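Local coordinates for calcium homeostasis modulator 1 (Oryzias latipes, PDB 6LMT), which probably forms a large-pore ion channel of the calcium homeostasis modulator family, assembled here from eight copies of the protein, at residues A29-Y34 and V114-M119; F39-P42 and Y47-T50. One frame throughout, in Å; residues are numbered along the deposited sequence.

Interaction 1: residues A29-Y34 and V114-M119; sequences ASAQMY and VSVTLM. With Y01 (cholesterol hemisuccinate), chain L; Y01 (cholesterol hemisuccinate), chain M.
Tyr34 lays one face of its ring over Val116 and the backbone that follows it, bridging two helices that run broadly parallel. The axes of 29-34 and 114-119 approach to 9.8 Å and cross at -33°, a separation largely spanned by this aromatic side chain and Val116. With CG anti to the backbone N (chi1 -172°), the phenol reaches across the interface, and it and the valine point past one another, each toward the other's helix. Val116 CG2 lies over the ring face in a CH-pi contact, 4.1 Å from the centroid of the Tyr34 ring, and meets Tyr34 CG at 3.6 Å. Farther along the ring, Thr117 N sits over the same face, while Thr117 OG1 comes to 3.3 Å from Tyr34 CE1. No hydrogen bond links the two segments: Thr117 OG1 bonds instead to Trp113 O, one turn back in its own helix, and Tyr34 OH bonds to Asp120 OD2, which anchors the far end of the phenol.

Val116 divides its two methyls between different neighbours. CG2 serves the tyrosine, whereas CG1 packs on Ala31 CB (4.3 Å) and points to the sterols, lying 3.6 Å from CAP of the chain L cholesterol hemisuccinate. The chain M sterol rests against Ala31, with its CAU 3.6 Å from Ala31 CB, and also touches Val116 CG1. Lipid-like molecules thus continue the apolar side of the helix pair, and Met119 CG and Ser115 CB extend the wall against the chain L molecule.

Ser30 OG adds a hydrogen bond to Ala109 O near the start of helix 108-120, and Trp113 meets the Tyr34 ring edge-to-face. Helix 21-36 therefore packs along helix 108-120, with helix 48-70 reached by Ser30 and Met33 and helix 167-202 by Ser115 and Met119.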
loop_
_atom_site.group_PDB
_atom_site.type_symbol
_atom_site.label_atom_id
_atom_site.label_comp_id
_atom_site.label_asym_id
_atom_site.label_seq_id
_atom_site.Cartn_x
_atom_site.Cartn_y
_atom_site.Cartn_z
ATOM N N ALA A 29 -7.568 8.598 -19.339
ATOM C CA ALA A 29 -6.378 9.377 -19.647
ATOM C C ALA A 29 -6.716 10.815 -19.992
ATOM O O ALA A 29 -5.904 11.705 -19.756
ATOM C CB ALA A 29 -5.615 8.731 -20.795
ATOM N N SER A 30 -7.905 11.057 -20.540
ATOM C CA SER A 30 -8.329 12.409 -20.878
ATOM C C SER A 30 -8.549 13.247 -19.634
ATOM O O SER A 30 -8.137 14.408 -19.574
ATOM C CB SER A 30 -9.601 12.348 -21.708
ATOM O OG SER A 30 -10.063 13.627 -22.027
ATOM N N ALA A 31 -9.175 12.671 -18.623
ATOM C CA ALA A 31 -9.439 13.414 -17.405
ATOM C C ALA A 31 -8.217 13.519 -16.512
ATOM O O ALA A 31 -8.095 14.482 -15.754
ATOM C CB ALA A 31 -10.579 12.756 -16.659
ATOM N N GLN A 32 -7.315 12.545 -16.572
ATOM C CA GLN A 32 -6.070 12.653 -15.830
ATOM C C GLN A 32 -5.131 13.659 -16.469
ATOM O O GLN A 32 -4.375 14.334 -15.768
ATOM C CB GLN A 32 -5.417 11.277 -15.723
ATOM C CG GLN A 32 -4.117 11.237 -14.947
ATOM C CD GLN A 32 -4.259 11.698 -13.509
ATOM O OE1 GLN A 32 -5.207 11.337 -12.815
ATOM N NE2 GLN A 32 -3.318 12.516 -13.061
ATOM N N MET A 33 -5.185 13.796 -17.787
ATOM C CA MET A 33 -4.407 14.824 -18.454
ATOM C C MET A 33 -4.950 16.212 -18.171
ATOM O O MET A 33 -4.192 17.180 -18.188
ATOM C CB MET A 33 -4.374 14.528 -19.941
ATOM C CG MET A 33 -3.569 15.437 -20.787
ATOM S SD MET A 33 -3.350 14.603 -22.331
ATOM C CE MET A 33 -2.670 15.921 -23.265
ATOM N N TYR A 34 -6.242 16.331 -17.879
ATOM C CA TYR A 34 -6.766 17.621 -17.459
ATOM C C TYR A 34 -6.242 18.001 -16.083
ATOM O O TYR A 34 -5.979 19.176 -15.815
ATOM C CB TYR A 34 -8.291 17.614 -17.456
ATOM C CG TYR A 34 -8.842 18.982 -17.203
ATOM C CD1 TYR A 34 -8.876 19.913 -18.211
ATOM C CD2 TYR A 34 -9.276 19.364 -15.941
ATOM C CE1 TYR A 34 -9.333 21.168 -17.986
ATOM C CE2 TYR A 34 -9.727 20.617 -15.712
ATOM C CZ TYR A 34 -9.760 21.511 -16.737
ATOM O OH TYR A 34 -10.222 22.770 -16.524
ATOM N N VAL A 114 -14.258 17.958 -22.541
ATOM C CA VAL A 114 -15.158 19.105 -22.536
ATOM C C VAL A 114 -15.931 19.178 -21.234
ATOM O O VAL A 114 -16.131 20.260 -20.683
ATOM C CB VAL A 114 -16.088 19.037 -23.763
ATOM C CG1 VAL A 114 -17.145 20.105 -23.732
ATOM C CG2 VAL A 114 -15.297 19.179 -25.007
ATOM N N SER A 115 -16.283 18.033 -20.668
ATOM C CA SER A 115 -17.050 18.024 -19.438
ATOM C C SER A 115 -16.211 18.402 -18.223
ATOM O O SER A 115 -16.673 19.182 -17.396
ATOM C CB SER A 115 -17.684 16.666 -19.254
ATOM O OG SER A 115 -18.582 16.401 -20.295
ATOM N N VAL A 116 -14.983 17.887 -18.094
ATOM C CA VAL A 116 -14.142 18.306 -16.971
ATOM C C VAL A 116 -13.726 19.757 -17.110
ATOM O O VAL A 116 -13.499 20.429 -16.111
ATOM C CB VAL A 116 -12.889 17.422 -16.770
ATOM C CG1 VAL A 116 -13.242 16.061 -16.386
ATOM C CG2 VAL A 116 -12.016 17.377 -17.975
ATOM N N THR A 117 -13.638 20.268 -18.327
ATOM C CA THR A 117 -13.238 21.648 -18.525
ATOM C C THR A 117 -14.363 22.601 -18.159
ATOM O O THR A 117 -14.125 23.655 -17.568
ATOM C CB THR A 117 -12.790 21.827 -19.970
ATOM O OG1 THR A 117 -11.749 20.898 -20.228
ATOM C CG2 THR A 117 -12.261 23.172 -20.232
ATOM N N LEU A 118 -15.598 22.234 -18.471
ATOM C CA LEU A 118 -16.730 23.066 -18.109
ATOM C C LEU A 118 -17.094 22.950 -16.637
ATOM O O LEU A 118 -17.565 23.922 -16.053
ATOM C CB LEU A 118 -17.928 22.716 -18.975
ATOM C CG LEU A 118 -17.859 23.026 -20.458
ATOM C CD1 LEU A 118 -19.007 22.394 -21.174
ATOM C CD2 LEU A 118 -17.831 24.493 -20.682
ATOM N N MET A 119 -16.884 21.793 -16.014
ATOM C CA MET A 119 -17.152 21.689 -14.589
ATOM C C MET A 119 -16.092 22.375 -13.757
ATOM O O MET A 119 -16.374 22.798 -12.639
ATOM C CB MET A 119 -17.246 20.243 -14.142
ATOM C CG MET A 119 -18.385 19.497 -14.695
ATOM S SD MET A 119 -19.992 20.200 -14.446
ATOM C CE MET A 119 -20.899 18.940 -15.292
HETATM C CAA Y01 L . -14.039 18.669 -12.188
HETATM C CBA Y01 L . -14.908 17.505 -11.734
HETATM C CAB Y01 L . -16.230 18.011 -11.184
HETATM C CAN Y01 L . -15.129 16.510 -12.867
HETATM C CAJ Y01 L . -16.178 15.450 -12.629
HETATM C CAO Y01 L . -16.388 14.561 -13.838
HETATM C CBB Y01 L . -17.798 14.546 -14.459
HETATM C CAC Y01 L . -18.459 15.909 -14.285
HETATM C CBE Y01 L . -17.771 14.155 -15.950
HETATM C CAP Y01 L . -16.438 14.514 -16.651
HETATM C CAQ Y01 L . -16.352 13.619 -17.899
HETATM C CBG Y01 L . -17.761 13.049 -17.983
HETATM C CBI Y01 L . -18.053 12.727 -16.501
HETATM C CAE Y01 L . -17.092 11.707 -15.894
HETATM C CAU Y01 L . -19.466 12.175 -16.421
HETATM C CAS Y01 L . -19.584 10.933 -17.310
HETATM C CBF Y01 L . -19.431 11.312 -18.788
HETATM C CBD Y01 L . -18.091 12.013 -19.058
HETATM C CAK Y01 L . -18.192 12.670 -20.433
HETATM C CAI Y01 L . -18.838 11.791 -21.458
HETATM C CAZ Y01 L . -19.369 10.604 -21.199
HETATM C CAV Y01 L . -19.746 9.650 -22.316
HETATM C CBH Y01 L . -19.639 10.129 -19.775
HETATM C CAD Y01 L . -18.685 8.962 -19.457
HETATM C CAT Y01 L . -21.102 9.646 -19.728
HETATM C CAR Y01 L . -21.396 8.584 -20.789
HETATM C CBC Y01 L . -21.153 9.096 -22.181
HETATM O OAW Y01 L . -21.378 8.016 -23.149
HETATM C CAY Y01 L . -20.894 6.775 -22.951
HETATM O OAG Y01 L . -19.758 6.508 -22.683
HETATM C CAM Y01 L . -21.970 5.743 -23.088
HETATM C CAL Y01 L . -21.883 4.708 -24.190
HETATM C CAX Y01 L . -21.304 3.367 -23.779
HETATM O OAH Y01 L . -20.067 3.254 -23.683
HETATM O OAF Y01 L . -22.099 2.437 -23.545
HETATM C CAA Y01 M . -11.779 17.633 -7.736
HETATM C CBA Y01 M . -10.959 16.381 -7.480
HETATM C CAB Y01 M . -11.555 15.558 -6.350
HETATM C CAN Y01 M . -10.796 15.555 -8.749
HETATM C CAJ Y01 M . -10.009 16.218 -9.848
HETATM C CAO Y01 M . -9.719 15.292 -10.997
HETATM C CBB Y01 M . -10.921 14.948 -11.890
HETATM C CAC Y01 M . -11.254 16.129 -12.795
HETATM C CBE Y01 M . -10.707 13.638 -12.677
HETATM C CAP Y01 M . -9.539 12.749 -12.154
HETATM C CAQ Y01 M . -9.995 11.284 -12.285
HETATM C CBG Y01 M . -11.118 11.402 -13.308
HETATM C CBI Y01 M . -11.900 12.647 -12.835
HETATM C CAE Y01 M . -12.581 12.444 -11.473
HETATM C CAU Y01 M . -12.937 12.999 -13.909
HETATM C CAS Y01 M . -13.782 11.796 -14.345
HETATM C CBF Y01 M . -12.939 10.590 -14.789
HETATM C CBD Y01 M . -11.949 10.182 -13.685
HETATM C CAK Y01 M . -11.045 9.054 -14.176
HETATM C CAI Y01 M . -11.757 8.016 -14.988
HETATM C CAZ Y01 M . -13.000 8.125 -15.431
HETATM C CAV Y01 M . -13.707 6.960 -16.104
HETATM C CBH Y01 M . -13.805 9.409 -15.309
HETATM C CAD Y01 M . -14.993 9.129 -14.370
HETATM C CAT Y01 M . -14.295 9.722 -16.736
HETATM C CAR Y01 M . -15.144 8.590 -17.310
HETATM C CBC Y01 M . -14.358 7.311 -17.432
HETATM O OAW Y01 M . -15.276 6.211 -17.730
HETATM C CAY Y01 M . -15.901 6.119 -18.911
HETATM O OAG Y01 M . -15.704 6.824 -19.856
HETATM C CAM Y01 M . -16.887 4.994 -18.917
HETATM C CAL Y01 M . -16.543 3.859 -19.853
HETATM C CAX Y01 M . -17.541 2.718 -19.840
HETATM O OAH Y01 M . -18.087 2.407 -20.916
HETATM O OAF Y01 M . -17.772 2.150 -18.755
#

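Interaction 2: residues F39-P42 and Y47-T50; sequences FSCP and YNYT. With Y01 (cholesterol hemisuccinate), chain J.
Pro42 and Asn48 bring the backbones closest, their CA atoms 5.9 Å apart, where the irregular segment 39-42 turns back against the start of helix 48-70, with Tyr47 as its N-cap residue. The loop between helices 21-36 and 48-70 thus ends in a helix N-cap, and disulfides tie it down: Cys41 is bonded to Cys126 of helix 122-128, and Cys43 in the intervening turn pairs with Cys160.

The Pro42 ring faces the helix start, its CG 3.9 Å from Tyr47 CB. The ring of Tyr47 turns from the proline, so the β-carbon makes the side-chain contact; beyond it, Tyr47 packs on Tyr176 of a neighbouring subunit. Asn48 lies alongside Pro42 and runs counter to it, and its OD1 comes to 3.4 Å from Pro42 CD. A chi1 of -84° sets CG beside the backbone N, bringing the amide back over the loop. Both ends of that buried amide have partners: OD1 accepts weak hydrogen bonds from Cys43 N and Met44 N, and ND2 donates to Ala156 O. The asparagine thereby joins the turn to a more distant part of the chain, alongside the disulfide.

Cys41 O accepts a hydrogen bond from Arg175 of the neighbouring subunit. On the loop half of the disulfide, Cys41 SG lies 3.2 Å from Asn48 OD1.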
loop_
_atom_site.group_PDB
_atom_site.type_symbol
_atom_site.label_atom_id
_atom_site.label_comp_id
_atom_site.label_asym_id
_atom_site.label_seq_id
_atom_site.Cartn_x
_atom_site.Cartn_y
_atom_site.Cartn_z
ATOM N N PHE A 39 -3.170 25.075 -16.007
ATOM C CA PHE A 39 -3.887 26.132 -16.698
ATOM C C PHE A 39 -3.193 27.453 -16.446
ATOM O O PHE A 39 -3.036 27.865 -15.298
ATOM C CB PHE A 39 -5.320 26.177 -16.174
ATOM C CG PHE A 39 -6.255 26.981 -17.002
ATOM C CD1 PHE A 39 -6.938 26.403 -18.044
ATOM C CD2 PHE A 39 -6.459 28.315 -16.740
ATOM C CE1 PHE A 39 -7.806 27.143 -18.796
ATOM C CE2 PHE A 39 -7.306 29.055 -17.504
ATOM C CZ PHE A 39 -7.971 28.469 -18.537
ATOM N N SER A 40 -2.762 28.117 -17.503
ATOM C CA SER A 40 -2.023 29.370 -17.374
ATOM C C SER A 40 -2.654 30.409 -18.273
ATOM O O SER A 40 -2.142 30.658 -19.363
ATOM C CB SER A 40 -0.577 29.174 -17.715
ATOM O OG SER A 40 0.083 30.414 -17.747
ATOM N N CYS A 41 -3.719 31.025 -17.786
ATOM C CA CYS A 41 -4.393 32.089 -18.506
ATOM C C CYS A 41 -3.432 33.255 -18.705
ATOM O O CYS A 41 -2.681 33.584 -17.784
ATOM C CB CYS A 41 -5.629 32.524 -17.717
ATOM S SG CYS A 41 -6.743 33.713 -18.470
ATOM N N PRO A 42 -3.383 33.858 -19.896
ATOM C CA PRO A 42 -2.435 34.950 -20.135
ATOM C C PRO A 42 -2.700 36.169 -19.292
ATOM O O PRO A 42 -1.751 36.888 -18.969
ATOM C CB PRO A 42 -2.657 35.278 -21.612
ATOM C CG PRO A 42 -3.367 34.172 -22.144
ATOM C CD PRO A 42 -4.165 33.565 -21.096
ATOM N N TYR A 47 -5.584 37.916 -25.626
ATOM C CA TYR A 47 -5.208 36.527 -25.720
ATOM C C TYR A 47 -6.041 35.636 -24.825
ATOM O O TYR A 47 -5.925 34.417 -24.932
ATOM C CB TYR A 47 -3.729 36.386 -25.355
ATOM C CG TYR A 47 -2.813 37.110 -26.298
ATOM C CD1 TYR A 47 -3.085 37.166 -27.653
ATOM C CD2 TYR A 47 -1.752 37.854 -25.816
ATOM C CE1 TYR A 47 -2.277 37.866 -28.505
ATOM C CE2 TYR A 47 -0.946 38.558 -26.657
ATOM C CZ TYR A 47 -1.210 38.560 -28.001
ATOM O OH TYR A 47 -0.401 39.266 -28.853
ATOM N N ASN A 48 -6.875 36.209 -23.953
ATOM C CA ASN A 48 -7.633 35.414 -22.991
ATOM C C ASN A 48 -8.689 34.565 -23.661
ATOM O O ASN A 48 -8.913 33.423 -23.260
ATOM C CB ASN A 48 -8.321 36.285 -21.957
ATOM C CG ASN A 48 -7.447 36.663 -20.838
ATOM O OD1 ASN A 48 -6.428 36.056 -20.621
ATOM N ND2 ASN A 48 -7.928 37.547 -20.005
ATOM N N TYR A 49 -9.359 35.114 -24.667
ATOM C CA TYR A 49 -10.411 34.386 -25.350
ATOM C C TYR A 49 -9.853 33.193 -26.110
ATOM O O TYR A 49 -10.408 32.099 -26.043
ATOM C CB TYR A 49 -11.168 35.317 -26.292
ATOM C CG TYR A 49 -12.320 34.645 -26.967
ATOM C CD1 TYR A 49 -13.516 34.474 -26.308
ATOM C CD2 TYR A 49 -12.199 34.134 -28.254
ATOM C CE1 TYR A 49 -14.559 33.840 -26.910
ATOM C CE2 TYR A 49 -13.234 33.488 -28.854
ATOM C CZ TYR A 49 -14.410 33.350 -28.181
ATOM O OH TYR A 49 -15.452 32.713 -28.790
ATOM N N THR A 50 -8.758 33.380 -26.842
ATOM C CA THR A 50 -8.250 32.282 -27.650
ATOM C C THR A 50 -7.584 31.225 -26.793
ATOM O O THR A 50 -7.588 30.052 -27.159
ATOM C CB THR A 50 -7.279 32.786 -28.708
ATOM O OG1 THR A 50 -6.086 33.243 -28.085
ATOM C CG2 THR A 50 -7.887 33.930 -29.437
HETATM C CAA Y01 J . -18.211 22.145 -28.968
HETATM C CBA Y01 J . -17.745 22.115 -27.524
HETATM C CAB Y01 J . -16.237 21.948 -27.458
HETATM C CAN Y01 J . -18.206 23.359 -26.767
HETATM C CAJ Y01 J . -17.680 24.673 -27.281
HETATM C CAO Y01 J . -18.551 25.836 -26.878
HETATM C CBB Y01 J . -18.067 27.234 -27.297
HETATM C CAC Y01 J . -17.538 27.190 -28.727
HETATM C CBE Y01 J . -19.207 28.256 -27.101
HETATM C CAP Y01 J . -19.978 28.019 -25.771
HETATM C CAQ Y01 J . -20.171 29.392 -25.112
HETATM C CBG Y01 J . -20.110 30.333 -26.305
HETATM C CBI Y01 J . -18.924 29.794 -27.128
HETATM C CAE Y01 J . -17.577 30.076 -26.451
HETATM C CAU Y01 J . -19.011 30.520 -28.475
HETATM C CAS Y01 J . -18.945 32.046 -28.319
HETATM C CBF Y01 J . -19.990 32.634 -27.352
HETATM C CBD Y01 J . -20.039 31.828 -26.039
HETATM C CAK Y01 J . -21.208 32.300 -25.187
HETATM C CAI Y01 J . -21.150 33.780 -25.009
HETATM C CAZ Y01 J . -20.449 34.590 -25.787
HETATM C CAV Y01 J . -20.352 36.065 -25.474
HETATM C CBH Y01 J . -19.765 34.154 -27.080
HETATM C CAD Y01 J . -18.264 34.482 -26.970
HETATM C CAT Y01 J . -20.391 35.018 -28.200
HETATM C CAR Y01 J . -20.329 36.523 -27.903
HETATM C CBC Y01 J . -20.971 36.881 -26.585
HETATM O OAW Y01 J . -20.745 38.289 -26.278
HETATM C CAY Y01 J . -21.437 38.846 -25.286
HETATM O OAG Y01 J . -22.444 38.387 -24.828
HETATM C CAM Y01 J . -20.802 40.116 -24.797
HETATM C CAL Y01 J . -21.456 40.685 -23.553
HETATM C CAX Y01 J . -20.854 41.979 -23.035
HETATM O OAH Y01 J . -19.909 42.489 -23.671
HETATM O OAF Y01 J . -21.331 42.471 -21.994
#

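How the interactions relate
Both contacts are buried, but the centre of interaction 1 is about 10 Å, and that of interaction 2 about 22 Å, from the centre of the chain. Interaction 1 joins helices distant in sequence through an aromatic-aliphatic face flanked by sterols. Interaction 2, nested within the chain loop that interaction 1 closes, is a local turn from the end of one helix to the start of the next, where a disulfide and a bonded amide accompany proline packing. Their centres stand about 17 Å apart and they do not touch. Helix 21-36 supplies one side of interaction 1 and leads into the loop of interaction 2, and both contacts reach a neighbouring subunit.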